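Local structure of adenosine kinase, putative (Trypanosoma brucei, 3OTX) at residues Q182-A187 with G192-N197; E149-P154 with V177-Q182; M235-D240 with A246-S251; S251-P254 with G260-V263. The protein probably catalyses the ATP-dependent phosphorylation of adenosine and related nucleosides to their monophosphates, a purine-salvage step that uses magnesium. The protein carries 1 engineered substitution. One frame throughout, in Å; residues are numbered along the deposited sequence. Where two conformers were deposited one is given.

Contact 1 of 4, residues Q182-A187 with G192-N197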
loop_
_atom_site.group_PDB
_atom_site.type_symbol
_atom_site.label_atom_id
_atom_site.label_comp_id
_atom_site.label_asym_id
_atom_site.label_seq_id
_atom_site.Cartn_x
_atom_site.Cartn_y
_atom_site.Cartn_z
ATOM N N GLN A 182 1.521 -0.264 -17.838
ATOM C CA GLN A 182 1.616 -1.625 -18.390
ATOM C C GLN A 182 0.618 -2.538 -17.679
ATOM O O GLN A 182 -0.117 -3.282 -18.317
ATOM C CB GLN A 182 3.025 -2.195 -18.278
ATOM C CG GLN A 182 3.124 -3.652 -18.752
ATOM C CD GLN A 182 4.515 -4.217 -18.594
ATOM O OE1 GLN A 182 5.504 -3.504 -18.781
ATOM N NE2 GLN A 182 4.607 -5.500 -18.246
ATOM N N ALA A 183 0.582 -2.478 -16.355
ATOM C CA ALA A 183 -0.407 -3.275 -15.622
ATOM C C ALA A 183 -1.843 -2.809 -15.857
ATOM O O ALA A 183 -2.768 -3.632 -15.898
ATOM C CB ALA A 183 -0.099 -3.256 -14.120
ATOM N N CYS A 184 -2.059 -1.499 -15.999
ATOM C CA CYS A 184 -3.399 -1.016 -16.316
ATOM C C CYS A 184 -3.941 -1.621 -17.606
ATOM O O CYS A 184 -5.105 -2.037 -17.656
ATOM C CB CYS A 184 -3.362 0.498 -16.495
ATOM S SG CYS A 184 -3.150 1.422 -14.988
ATOM N N ARG A 185 -3.107 -1.646 -18.643
ATOM C CA ARG A 185 -3.488 -2.252 -19.906
ATOM C C ARG A 185 -3.643 -3.771 -19.770
ATOM O O ARG A 185 -4.556 -4.347 -20.372
ATOM C CB ARG A 185 -2.480 -1.874 -20.986
ATOM C CG ARG A 185 -2.551 -0.376 -21.345
ATOM C CD ARG A 185 -1.636 -0.021 -22.550
ATOM N NE ARG A 185 -0.266 -0.519 -22.405
ATOM C CZ ARG A 185 0.743 0.155 -21.842
ATOM N NH1 ARG A 185 0.571 1.402 -21.391
ATOM N NH2 ARG A 185 1.941 -0.418 -21.738
ATOM N N LYS A 186 -2.765 -4.425 -19.003
ATOM C CA LYS A 186 -2.908 -5.870 -18.816
ATOM C C LYS A 186 -4.219 -6.236 -18.120
ATOM O O LYS A 186 -4.878 -7.220 -18.487
ATOM C CB LYS A 186 -1.715 -6.400 -18.020
ATOM C CG LYS A 186 -1.756 -7.889 -17.795
ATOM C CD LYS A 186 -1.609 -8.691 -19.110
ATOM C CE LYS A 186 -0.241 -8.477 -19.798
ATOM N NZ LYS A 186 -0.046 -9.335 -21.021
ATOM N N ALA A 187 -4.600 -5.454 -17.105
ATOM C CA ALA A 187 -5.862 -5.713 -16.402
ATOM C C ALA A 187 -7.036 -5.699 -17.389
ATOM O O ALA A 187 -7.949 -6.530 -17.296
ATOM C CB ALA A 187 -6.088 -4.684 -15.329
ATOM N N GLY A 192 -9.703 -8.212 -15.918
ATOM C CA GLY A 192 -9.355 -8.205 -14.480
ATOM C C GLY A 192 -9.783 -6.887 -13.878
ATOM O O GLY A 192 -10.663 -6.177 -14.414
ATOM N N LEU A 193 -9.190 -6.608 -12.726
ATOM C CA LEU A 193 -9.423 -5.393 -11.959
ATOM C C LEU A 193 -8.128 -4.708 -11.651
ATOM O O LEU A 193 -7.152 -5.362 -11.304
ATOM C CB LEU A 193 -10.091 -5.741 -10.633
ATOM C CG LEU A 193 -11.581 -5.765 -10.955
ATOM C CD1 LEU A 193 -12.256 -7.042 -10.500
ATOM C CD2 LEU A 193 -12.256 -4.495 -10.465
ATOM N N PHE A 194 -8.116 -3.389 -11.770
ATOM C CA PHE A 194 -6.972 -2.590 -11.380
ATOM C C PHE A 194 -7.332 -1.712 -10.211
ATOM O O PHE A 194 -8.351 -1.010 -10.250
ATOM C CB PHE A 194 -6.477 -1.719 -12.541
ATOM C CG PHE A 194 -5.144 -1.082 -12.256
ATOM C CD1 PHE A 194 -3.964 -1.774 -12.525
ATOM C CD2 PHE A 194 -5.076 0.158 -11.637
ATOM C CE1 PHE A 194 -2.734 -1.219 -12.239
ATOM C CE2 PHE A 194 -3.822 0.736 -11.331
ATOM C CZ PHE A 194 -2.652 0.023 -11.607
ATOM N N MET A 195 -6.492 -1.753 -9.174
ATOM C CA MET A 195 -6.750 -1.046 -7.929
ATOM C C MET A 195 -5.514 -0.272 -7.519
ATOM O O MET A 195 -4.400 -0.774 -7.645
ATOM C CB MET A 195 -7.088 -2.034 -6.815
ATOM C CG MET A 195 -8.052 -3.126 -7.210
ATOM S SD MET A 195 -8.204 -4.285 -5.861
ATOM C CE MET A 195 -8.449 -3.135 -4.520
ATOM N N ILE A 196 -5.723 0.932 -7.011
ATOM C CA ILE A 196 -4.622 1.726 -6.460
ATOM C C ILE A 196 -4.986 2.243 -5.088
ATOM O O ILE A 196 -6.185 2.433 -4.782
ATOM C CB ILE A 196 -4.258 2.936 -7.336
ATOM C CG1 ILE A 196 -5.467 3.838 -7.608
ATOM C CG2 ILE A 196 -3.635 2.501 -8.605
ATOM C CD1 ILE A 196 -5.145 4.975 -8.533
ATOM N N ASN A 197 -3.980 2.462 -4.252
ATOM C CA ASN A 197 -4.149 3.217 -3.022
ATOM C C ASN A 197 -3.531 4.586 -3.252
ATOM O O ASN A 197 -2.532 4.677 -3.926
ATOM C CB ASN A 197 -3.459 2.464 -1.875
ATOM C CG ASN A 197 -3.440 3.245 -0.565
ATOM O OD1 ASN A 197 -2.382 3.529 -0.039
ATOM N ND2 ASN A 197 -4.604 3.593 -0.053
#

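Contact 2 of 4, residues E149-P154 with V177-Q182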
loop_
_atom_site.group_PDB
_atom_site.type_symbol
_atom_site.label_atom_id
_atom_site.label_comp_id
_atom_site.label_asym_id
_atom_site.label_seq_id
_atom_site.Cartn_x
_atom_site.Cartn_y
_atom_site.Cartn_z
ATOM N N GLU A 149 12.929 -3.114 -18.724
ATOM C CA GLU A 149 13.407 -4.449 -19.121
ATOM C C GLU A 149 12.800 -5.496 -18.179
ATOM O O GLU A 149 12.278 -6.553 -18.617
ATOM C CB GLU A 149 14.940 -4.547 -19.097
ATOM C CG GLU A 149 15.674 -3.755 -20.189
ATOM C CD GLU A 149 15.376 -2.243 -20.207
ATOM O OE1 GLU A 149 15.275 -1.587 -19.135
ATOM O OE2 GLU A 149 15.246 -1.706 -21.328
ATOM N N HIS A 150 12.827 -5.211 -16.882
ATOM C CA HIS A 150 12.251 -6.167 -15.950
ATOM C C HIS A 150 10.743 -6.309 -16.161
ATOM O O HIS A 150 10.192 -7.404 -16.088
ATOM C CB HIS A 150 12.539 -5.753 -14.495
ATOM C CG HIS A 150 12.085 -6.776 -13.496
ATOM N ND1 HIS A 150 12.685 -8.009 -13.372
ATOM C CD2 HIS A 150 11.035 -6.775 -12.627
ATOM C CE1 HIS A 150 12.049 -8.719 -12.452
ATOM N NE2 HIS A 150 11.041 -7.996 -11.990
ATOM N N MET A 151 10.062 -5.189 -16.386
ATOM C CA MET A 151 8.607 -5.233 -16.624
ATOM C C MET A 151 8.199 -6.101 -17.833
ATOM O O MET A 151 7.091 -6.626 -17.851
ATOM C CB MET A 151 8.041 -3.827 -16.812
ATOM C CG MET A 151 8.123 -2.945 -15.551
ATOM S SD MET A 151 7.294 -3.650 -14.089
ATOM C CE MET A 151 5.611 -3.790 -14.670
ATOM N N ARG A 152 9.102 -6.268 -18.793
ATOM C CA ARG A 152 8.816 -7.033 -20.022
ATOM C C ARG A 152 9.423 -8.418 -19.934
ATOM O O ARG A 152 9.330 -9.187 -20.900
ATOM C CB ARG A 152 9.397 -6.316 -21.263
ATOM C CG ARG A 152 8.728 -5.002 -21.564
ATOM C CD ARG A 152 9.167 -4.442 -22.901
ATOM N NE ARG A 152 10.592 -4.153 -22.926
ATOM C CZ ARG A 152 11.116 -2.941 -22.784
ATOM N NH1 ARG A 152 10.332 -1.882 -22.629
ATOM N NH2 ARG A 152 12.428 -2.790 -22.814
ATOM N N SER A 153 10.058 -8.738 -18.800
ATOM C CA SER A 153 10.733 -10.016 -18.611
ATOM C C SER A 153 9.717 -11.154 -18.496
ATOM O O SER A 153 8.591 -10.925 -18.076
ATOM C CB SER A 153 11.640 -9.984 -17.373
ATOM O OG SER A 153 10.887 -9.950 -16.176
ATOM N N PRO A 154 10.112 -12.384 -18.877
ATOM C CA PRO A 154 9.170 -13.523 -18.867
ATOM C C PRO A 154 8.457 -13.743 -17.527
ATOM O O PRO A 154 7.240 -13.962 -17.528
ATOM C CB PRO A 154 10.063 -14.729 -19.228
ATOM C CG PRO A 154 11.166 -14.131 -20.047
ATOM C CD PRO A 154 11.395 -12.722 -19.519
ATOM N N VAL A 177 5.743 5.928 -14.168
ATOM C CA VAL A 177 4.309 5.785 -14.443
ATOM C C VAL A 177 4.027 4.751 -15.523
ATOM O O VAL A 177 3.008 4.056 -15.473
ATOM C CB VAL A 177 3.668 7.151 -14.810
ATOM C CG1 VAL A 177 4.093 7.642 -16.226
ATOM C CG2 VAL A 177 2.119 7.103 -14.692
ATOM N N ASN A 178 4.943 4.642 -16.484
ATOM C CA ASN A 178 4.809 3.654 -17.535
ATOM C C ASN A 178 4.763 2.207 -17.028
ATOM O O ASN A 178 4.094 1.365 -17.654
ATOM C CB ASN A 178 5.869 3.885 -18.593
ATOM C CG ASN A 178 5.633 5.176 -19.352
ATOM O OD1 ASN A 178 4.499 5.536 -19.671
ATOM N ND2 ASN A 178 6.710 5.893 -19.628
ATOM N N HIS A 179 5.432 1.906 -15.907
ATOM C CA HIS A 179 5.331 0.548 -15.351
ATOM C C HIS A 179 3.906 0.286 -14.889
ATOM O O HIS A 179 3.357 -0.801 -15.081
ATOM C CB HIS A 179 6.248 0.381 -14.136
ATOM C CG HIS A 179 7.701 0.576 -14.433
ATOM N ND1 HIS A 179 8.200 0.667 -15.713
ATOM C CD2 HIS A 179 8.766 0.688 -13.598
ATOM C CE1 HIS A 179 9.512 0.835 -15.655
ATOM N NE2 HIS A 179 9.879 0.865 -14.382
ATOM N N VAL A 180 3.295 1.291 -14.280
ATOM C CA VAL A 180 1.927 1.206 -13.808
ATOM C C VAL A 180 1.001 1.044 -14.991
ATOM O O VAL A 180 0.108 0.183 -14.945
ATOM C CB VAL A 180 1.526 2.461 -13.011
ATOM C CG1 VAL A 180 0.200 2.216 -12.300
ATOM C CG2 VAL A 180 2.603 2.777 -11.938
ATOM N N LEU A 181 1.205 1.853 -16.042
ATOM C CA LEU A 181 0.324 1.777 -17.226
ATOM C C LEU A 181 0.369 0.403 -17.905
ATOM O O LEU A 181 -0.661 -0.085 -18.402
ATOM C CB LEU A 181 0.643 2.906 -18.213
ATOM C CG LEU A 181 0.305 4.285 -17.669
ATOM C CD1 LEU A 181 0.894 5.351 -18.597
ATOM C CD2 LEU A 181 -1.246 4.538 -17.523
ATOM N N GLN A 182 1.521 -0.264 -17.838
ATOM C CA GLN A 182 1.616 -1.625 -18.390
ATOM C C GLN A 182 0.618 -2.538 -17.679
ATOM O O GLN A 182 -0.117 -3.282 -18.317
ATOM C CB GLN A 182 3.025 -2.195 -18.278
ATOM C CG GLN A 182 3.124 -3.652 -18.752
ATOM C CD GLN A 182 4.515 -4.217 -18.594
ATOM O OE1 GLN A 182 5.504 -3.504 -18.781
ATOM N NE2 GLN A 182 4.607 -5.500 -18.246
#

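Contact 3 of 4, residues M235-D240 with A246-S251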
loop_
_atom_site.group_PDB
_atom_site.type_symbol
_atom_site.label_atom_id
_atom_site.label_comp_id
_atom_site.label_asym_id
_atom_site.label_seq_id
_atom_site.Cartn_x
_atom_site.Cartn_y
_atom_site.Cartn_z
ATOM N N MET A 235 -8.311 18.015 -6.900
ATOM C CA MET A 235 -9.395 18.150 -7.864
ATOM C C MET A 235 -10.055 19.533 -7.870
ATOM O O MET A 235 -10.849 19.845 -8.766
ATOM C CB MET A 235 -10.459 17.087 -7.586
ATOM C CG MET A 235 -10.061 15.658 -7.892
ATOM S SD MET A 235 -9.427 15.458 -9.582
ATOM C CE MET A 235 -10.901 15.810 -10.562
ATOM N N LYS A 236 -9.725 20.355 -6.875
ATOM C CA LYS A 236 -10.341 21.660 -6.614
ATOM C C LYS A 236 -11.807 21.554 -6.199
ATOM O O LYS A 236 -12.575 22.507 -6.332
ATOM C CB LYS A 236 -10.087 22.679 -7.744
ATOM C CG LYS A 236 -8.592 22.866 -8.007
ATOM C CD LYS A 236 -8.212 24.268 -8.438
ATOM C CE LYS A 236 -6.704 24.453 -8.340
ATOM N NZ LYS A 236 -6.279 25.781 -8.872
ATOM N N TRP A 237 -12.169 20.391 -5.656
ATOM C CA TRP A 237 -13.492 20.185 -5.094
ATOM C C TRP A 237 -13.620 20.860 -3.736
ATOM O O TRP A 237 -12.851 20.563 -2.793
ATOM C CB TRP A 237 -13.811 18.704 -4.906
ATOM C CG TRP A 237 -13.896 17.883 -6.165
ATOM C CD1 TRP A 237 -14.175 18.329 -7.442
ATOM C CD2 TRP A 237 -13.762 16.471 -6.254
ATOM N NE1 TRP A 237 -14.187 17.264 -8.307
ATOM C CE2 TRP A 237 -13.940 16.111 -7.607
ATOM C CE3 TRP A 237 -13.480 15.465 -5.319
ATOM C CZ2 TRP A 237 -13.834 14.785 -8.048
ATOM C CZ3 TRP A 237 -13.385 14.153 -5.755
ATOM C CH2 TRP A 237 -13.560 13.821 -7.110
ATOM N N ASP A 238 -14.643 21.692 -3.616
ATOM C CA ASP A 238 -14.867 22.459 -2.405
ATOM C C ASP A 238 -15.670 21.662 -1.366
ATOM O O ASP A 238 -16.830 21.987 -1.068
ATOM C CB ASP A 238 -15.547 23.797 -2.733
ATOM C CG ASP A 238 -15.527 24.769 -1.559
ATOM O OD1 ASP A 238 -14.620 24.653 -0.698
ATOM O OD2 ASP A 238 -16.422 25.647 -1.503
ATOM N N THR A 239 -15.035 20.628 -0.805
ATOM C CA THR A 239 -15.696 19.767 0.172
ATOM C C THR A 239 -14.665 18.999 0.972
ATOM O O THR A 239 -13.654 18.549 0.423
ATOM C CB THR A 239 -16.742 18.811 -0.497
ATOM O OG1 THR A 239 -17.392 18.009 0.501
ATOM C CG2 THR A 239 -16.093 17.896 -1.540
ATOM N N ASP A 240 -14.915 18.891 2.277
ATOM C CA ASP A 240 -14.149 17.996 3.163
ATOM C C ASP A 240 -15.007 16.830 3.653
ATOM O O ASP A 240 -14.631 16.111 4.589
ATOM C CB ASP A 240 -13.529 18.764 4.346
ATOM C CG ASP A 240 -14.564 19.203 5.381
ATOM O OD1 ASP A 240 -15.775 19.096 5.106
ATOM O OD2 ASP A 240 -14.162 19.659 6.472
ATOM N N ALA A 246 -16.028 10.703 -2.042
ATOM C CA ALA A 246 -16.198 9.369 -2.624
ATOM C C ALA A 246 -17.214 9.354 -3.787
ATOM O O ALA A 246 -16.919 8.789 -4.848
ATOM C CB ALA A 246 -16.551 8.326 -1.545
ATOM N N ARG A 247 -18.376 9.989 -3.593
ATOM C CA ARG A 247 -19.402 10.114 -4.631
ATOM C C ARG A 247 -18.789 10.707 -5.891
ATOM O O ARG A 247 -18.964 10.179 -7.003
ATOM C CB ARG A 247 -20.523 11.031 -4.102
ATOM C CG ARG A 247 -21.772 11.149 -4.950
ATOM C CD ARG A 247 -22.866 11.850 -4.119
ATOM N NE ARG A 247 -23.453 10.943 -3.128
ATOM C CZ ARG A 247 -23.425 11.095 -1.802
ATOM N NH1 ARG A 247 -22.851 12.150 -1.219
ATOM N NH2 ARG A 247 -24.001 10.174 -1.044
ATOM N N ARG A 248 -18.075 11.812 -5.722
ATOM C CA ARG A 248 -17.477 12.499 -6.872
ATOM C C ARG A 248 -16.321 11.682 -7.515
ATOM O O ARG A 248 -16.097 11.750 -8.731
ATOM C CB ARG A 248 -16.996 13.895 -6.488
ATOM C CG ARG A 248 -18.051 14.839 -5.980
ATOM C CD ARG A 248 -17.439 16.179 -5.670
ATOM N NE ARG A 248 -18.381 17.060 -4.988
ATOM C CZ ARG A 248 -18.180 18.352 -4.766
ATOM N NH1 ARG A 248 -17.059 18.934 -5.183
ATOM N NH2 ARG A 248 -19.102 19.068 -4.137
ATOM N N ALA A 249 -15.570 10.923 -6.729
ATOM C CA ALA A 249 -14.480 10.122 -7.321
ATOM C C ALA A 249 -15.071 8.997 -8.143
ATOM O O ALA A 249 -14.429 8.478 -9.057
ATOM C CB ALA A 249 -13.581 9.560 -6.218
ATOM N N VAL A 250 -16.301 8.616 -7.823
ATOM C CA VAL A 250 -16.978 7.594 -8.604
ATOM C C VAL A 250 -17.374 8.145 -9.974
ATOM O O VAL A 250 -17.085 7.513 -10.997
ATOM C CB VAL A 250 -18.193 6.985 -7.859
ATOM C CG1 VAL A 250 -19.090 6.190 -8.819
ATOM C CG2 VAL A 250 -17.701 6.112 -6.695
ATOM N N SER A 251 -17.995 9.326 -9.990
ATOM C CA SER A 251 -18.678 9.780 -11.200
ATOM C C SER A 251 -17.977 10.922 -11.945
ATOM O O SER A 251 -18.337 11.238 -13.096
ATOM C CB SER A 251 -20.098 10.184 -10.852
ATOM O OG SER A 251 -20.082 11.272 -9.946
HETATM O O HOH W 1 -16.710 21.805 -5.684
HETATM O O HOH W 2 -18.610 21.594 -3.164
#

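Contact 4 of 4, residues S251-P254 with G260-V263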
loop_
_atom_site.group_PDB
_atom_site.type_symbol
_atom_site.label_atom_id
_atom_site.label_comp_id
_atom_site.label_asym_id
_atom_site.label_seq_id
_atom_site.Cartn_x
_atom_site.Cartn_y
_atom_site.Cartn_z
ATOM N N SER A 251 -17.995 9.326 -9.990
ATOM C CA SER A 251 -18.678 9.780 -11.200
ATOM C C SER A 251 -17.977 10.922 -11.945
ATOM O O SER A 251 -18.337 11.238 -13.096
ATOM C CB SER A 251 -20.098 10.184 -10.852
ATOM O OG SER A 251 -20.082 11.272 -9.946
ATOM N N GLU A 252 -17.007 11.562 -11.304
ATOM C CA GLU A 252 -16.427 12.758 -11.869
ATOM C C GLU A 252 -14.989 12.543 -12.310
ATOM O O GLU A 252 -14.514 13.226 -13.203
ATOM C CB GLU A 252 -16.576 13.936 -10.901
ATOM C CG GLU A 252 -18.049 14.331 -10.682
ATOM C CD GLU A 252 -18.249 15.522 -9.775
ATOM O OE1 GLU A 252 -17.331 16.354 -9.627
ATOM O OE2 GLU A 252 -19.388 15.689 -9.266
ATOM N N VAL A 253 -14.304 11.593 -11.690
ATOM C CA VAL A 253 -12.941 11.265 -12.069
ATOM C C VAL A 253 -13.009 10.339 -13.270
ATOM O O VAL A 253 -13.730 9.337 -13.239
ATOM C CB VAL A 253 -12.236 10.563 -10.915
ATOM C CG1 VAL A 253 -10.931 9.880 -11.369
ATOM C CG2 VAL A 253 -11.964 11.582 -9.822
ATOM N N PRO A 254 -12.260 10.675 -14.340
ATOM C CA PRO A 254 -12.349 9.925 -15.601
ATOM C C PRO A 254 -12.260 8.423 -15.330
ATOM O O PRO A 254 -11.475 8.011 -14.485
ATOM C CB PRO A 254 -11.108 10.407 -16.357
ATOM C CG PRO A 254 -10.983 11.838 -15.935
ATOM C CD PRO A 254 -11.351 11.831 -14.452
ATOM N N GLY A 260 -16.679 -1.382 -13.087
ATOM C CA GLY A 260 -17.425 -0.439 -12.253
ATOM C C GLY A 260 -16.410 0.185 -11.317
ATOM O O GLY A 260 -15.578 -0.513 -10.725
ATOM N N ARG A 261 -16.457 1.505 -11.208
ATOM C CA ARG A 261 -15.585 2.254 -10.306
ATOM C C ARG A 261 -16.080 2.145 -8.858
ATOM O O ARG A 261 -17.276 2.311 -8.583
ATOM C CB ARG A 261 -15.504 3.711 -10.833
ATOM C CG ARG A 261 -15.033 4.795 -9.893
ATOM C CD ARG A 261 -13.522 4.738 -9.521
ATOM N NE ARG A 261 -12.568 4.850 -10.654
ATOM C CZ ARG A 261 -12.390 5.926 -11.431
ATOM N NH1 ARG A 261 -13.138 7.016 -11.296
ATOM N NH2 ARG A 261 -11.468 5.894 -12.394
ATOM N N VAL A 262 -15.155 1.828 -7.948
ATOM C CA VAL A 262 -15.443 1.679 -6.521
ATOM C C VAL A 262 -14.477 2.611 -5.794
ATOM O O VAL A 262 -13.293 2.674 -6.145
ATOM C CB VAL A 262 -15.191 0.220 -6.031
ATOM C CG1 VAL A 262 -15.511 0.033 -4.513
ATOM C CG2 VAL A 262 -15.957 -0.782 -6.881
ATOM N N VAL A 263 -14.953 3.304 -4.764
ATOM C CA VAL A 263 -14.078 4.135 -3.963
ATOM C C VAL A 263 -14.252 3.720 -2.505
ATOM O O VAL A 263 -15.382 3.577 -2.023
ATOM C CB VAL A 263 -14.379 5.632 -4.183
ATOM C CG1 VAL A 263 -13.469 6.522 -3.374
ATOM C CG2 VAL A 263 -14.237 6.015 -5.692
#

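Contact 1 of 4, residues Q182-A187 with G192-N197
The ring of Phe194 takes the sulfur of Cys184 on one face and the methyl group of Ala183 at its edge. Cys184 SG lies 3.7 Å from the centroid of the Phe194 ring, and its direction is only 12° off the ring normal, which identifies a sulfur-aromatic contact over the face rather than at the rim. Ala183 CB comes up close to the ring plane and meets Phe194 CE1 at 3.8 Å. One torsion does much to set this up: CG of Phe194 stands anti to the backbone N (chi1 -169°), which swings the ring toward the helix. One helical turn beyond Ala183, Ala187 packs its CB against Phe194 CB at 4.1 Å, so that within 182-187 Ala187 meets the root of the phenylalanine while Ala183 and Cys184 meet its ring.

The polar part is a single backbone bond near the C-terminal end of the helix, across the short connection to the strand: Gly192 N donates to Ala187 O at 2.8 Å, nearly straight and in the carbonyl plane. Over this connection the chain reverses, the axes of 182-187 and 193-197 making an angle of 146° at a closest approach of 7.8 Å.

Helix 177-189 is the crossover helix of a beta-alpha-beta unit, joining the parallel neighbours 165-169 and 193-197 in the large sheet of this PfkB-family kinase. Phe168 of strand 165-169 also meets the Phe194 ring, Val214 of helix 208-214 packs on both Cys184 and Phe194, and helix 300-311 packs against Leu193 and Met195.

Contact 2 of 4, residues E149-P154 with V177-Q182
Met151 lays its CG over one face of the His179 imidazole, 3.8 Å from the ring centroid and 21° off the normal, a CH-pi contact displaced toward ND1 and CG. It joins the short helix 148-151 to helix 177-189, the crossover helix of a beta-alpha-beta unit in the ribokinase-like PfkB fold. Bent at each of its torsions, the methionine curls: SD stands obliquely to the His179 ring at 4.7 Å from its centroid, and CE turns toward the backbone, 3.8 Å from His179 O. The imidazole is held from its other end, where NE2 hydrogen-bonds to Leu146 O, which should help to fix the ring rotation. Met151 also touches Tyr11 and Gln13 of strand 10-13, so it packs on the large sheet as well.

Gln182 supplies the polar grip, one helical turn after His179. Its side chain runs straight out from the helix and brings the amide to the end of helix 148-151, with OE1 only 3.2 Å from Met151 CB. Met151 O accepts from Gln182 NE2 at 2.8 Å and an almost linear 177°; the acceptor lies in the amide plane, whereas the donor stands 47° above the carbonyl plane.

Contact 3 of 4, residues M235-D240 with A246-S251
Face packing of Trp237 on Arg248 makes up most of this contact. Arg248 CB sits over the six-membered ring of Trp237, 3.6 Å from its centroid and 14° off the normal, a CH-pi contact, and farther along the extended chain CD lies 3.7 Å above the indole plane. Met235 CB covers the opposite face, so the indole is sandwiched. The two long side chains run antiparallel, alongside one another, which carries the guanidinium back to the base of the tryptophan, where NH1 comes within 3.3 Å of Trp237 CB. Cation-pi character is limited: Arg248 CZ is 5.0 Å from the centroid of the five-membered ring and off-centre, and the indole and guanidinium planes are 75° apart.

A methyl group packs on the guanidinium: Thr239 CG2 is centred over one face, 3.9 Å from Arg248 CZ.

In the fold, 235-240 is the connection between helices 225-235 and 242-251. It opens with a Schellman motif, in which Lys236 takes positive phi, and then makes an inverse gamma turn centred on Asp238.

Water bridges tie this turn to the arginine. One water accepts from both Asp238 N and Arg248 NH1; a second, in the guanidinium plane, donates to Asp238 O and accepts from Arg248 NH2 at 2.8 Å. The charge has a direct partner too, since NE forms a salt bridge with Glu244, one turn earlier in the helix, while Thr239 OG1 hydrogen-bonds to Cys241 N.

Contact 4 of 4, residues S251-P254 with G260-V263
Arg261 sets off with CG anti to its backbone N (chi1 161°) and then bends at both chi2 (70°) and chi3 (60°), a folded course that brings the guanidinium to the backbone of Val253 and Pro254. There its two terminal nitrogens hold consecutive carbonyl groups: NH1 of Arg261 donates to Val253 O at 3.1 Å and NH2 to Pro254 O at 3.0 Å. Both acceptors lie near the guanidinium plane, so the group is used edge-on, as its N-H directions require. Seen from the carbonyls the fit is less regular. NH1 stands well above the plane of the Val253 carbonyl, whereas NH2 is only moderately tilted from that of Pro254.

Val253 points its side chain toward the arginine and lies roughly perpendicular to it. Its CG1, anti to the backbone N, comes within 3.6 Å of Arg261 NH1, putting a methyl group beside the same nitrogen that grips the residue's carbonyl.

These residues belong to the link from helix 242-251 to strand 262-267, the last part of a beta-alpha-beta crossover that starts from the parallel neighbour strand 220-224 of the large sheet and passes through both helix 225-235 and helix 242-251. Arg261 is placed just ahead of the strand and ties the loop leaving the helix to the strand's beginning.

Further backbone acceptors come from outside the two segments: NH1 also hydrogen-bonds to Ala249 O in the last turn of the helix, and NE donates to Thr218 O.

Contacts 1 and 2 share Gln182 and use successive turns of helix 177-189; their centres are 12 Å apart, and they touch where Phe194 CZ meets Val180 CG1 at 3.7 Å. Contacts 3 and 4 form a second pair, sharing Ser251, with centres 10 Å apart; the bond between Ala249 O and Arg261 NH1 joins them. Contacts 1 and 4 reach the same large sheet, yet their nearest atoms remain about 5 Å apart. Contact 2 comes nearest a site: the His179 side chain is about 8 Å from that of adenosine-binding Asn15 and about 13 Å from the bound bis(adenosine)-5'-pentaphosphate. The other three lie away from the known adenosine- and ADP-binding residues.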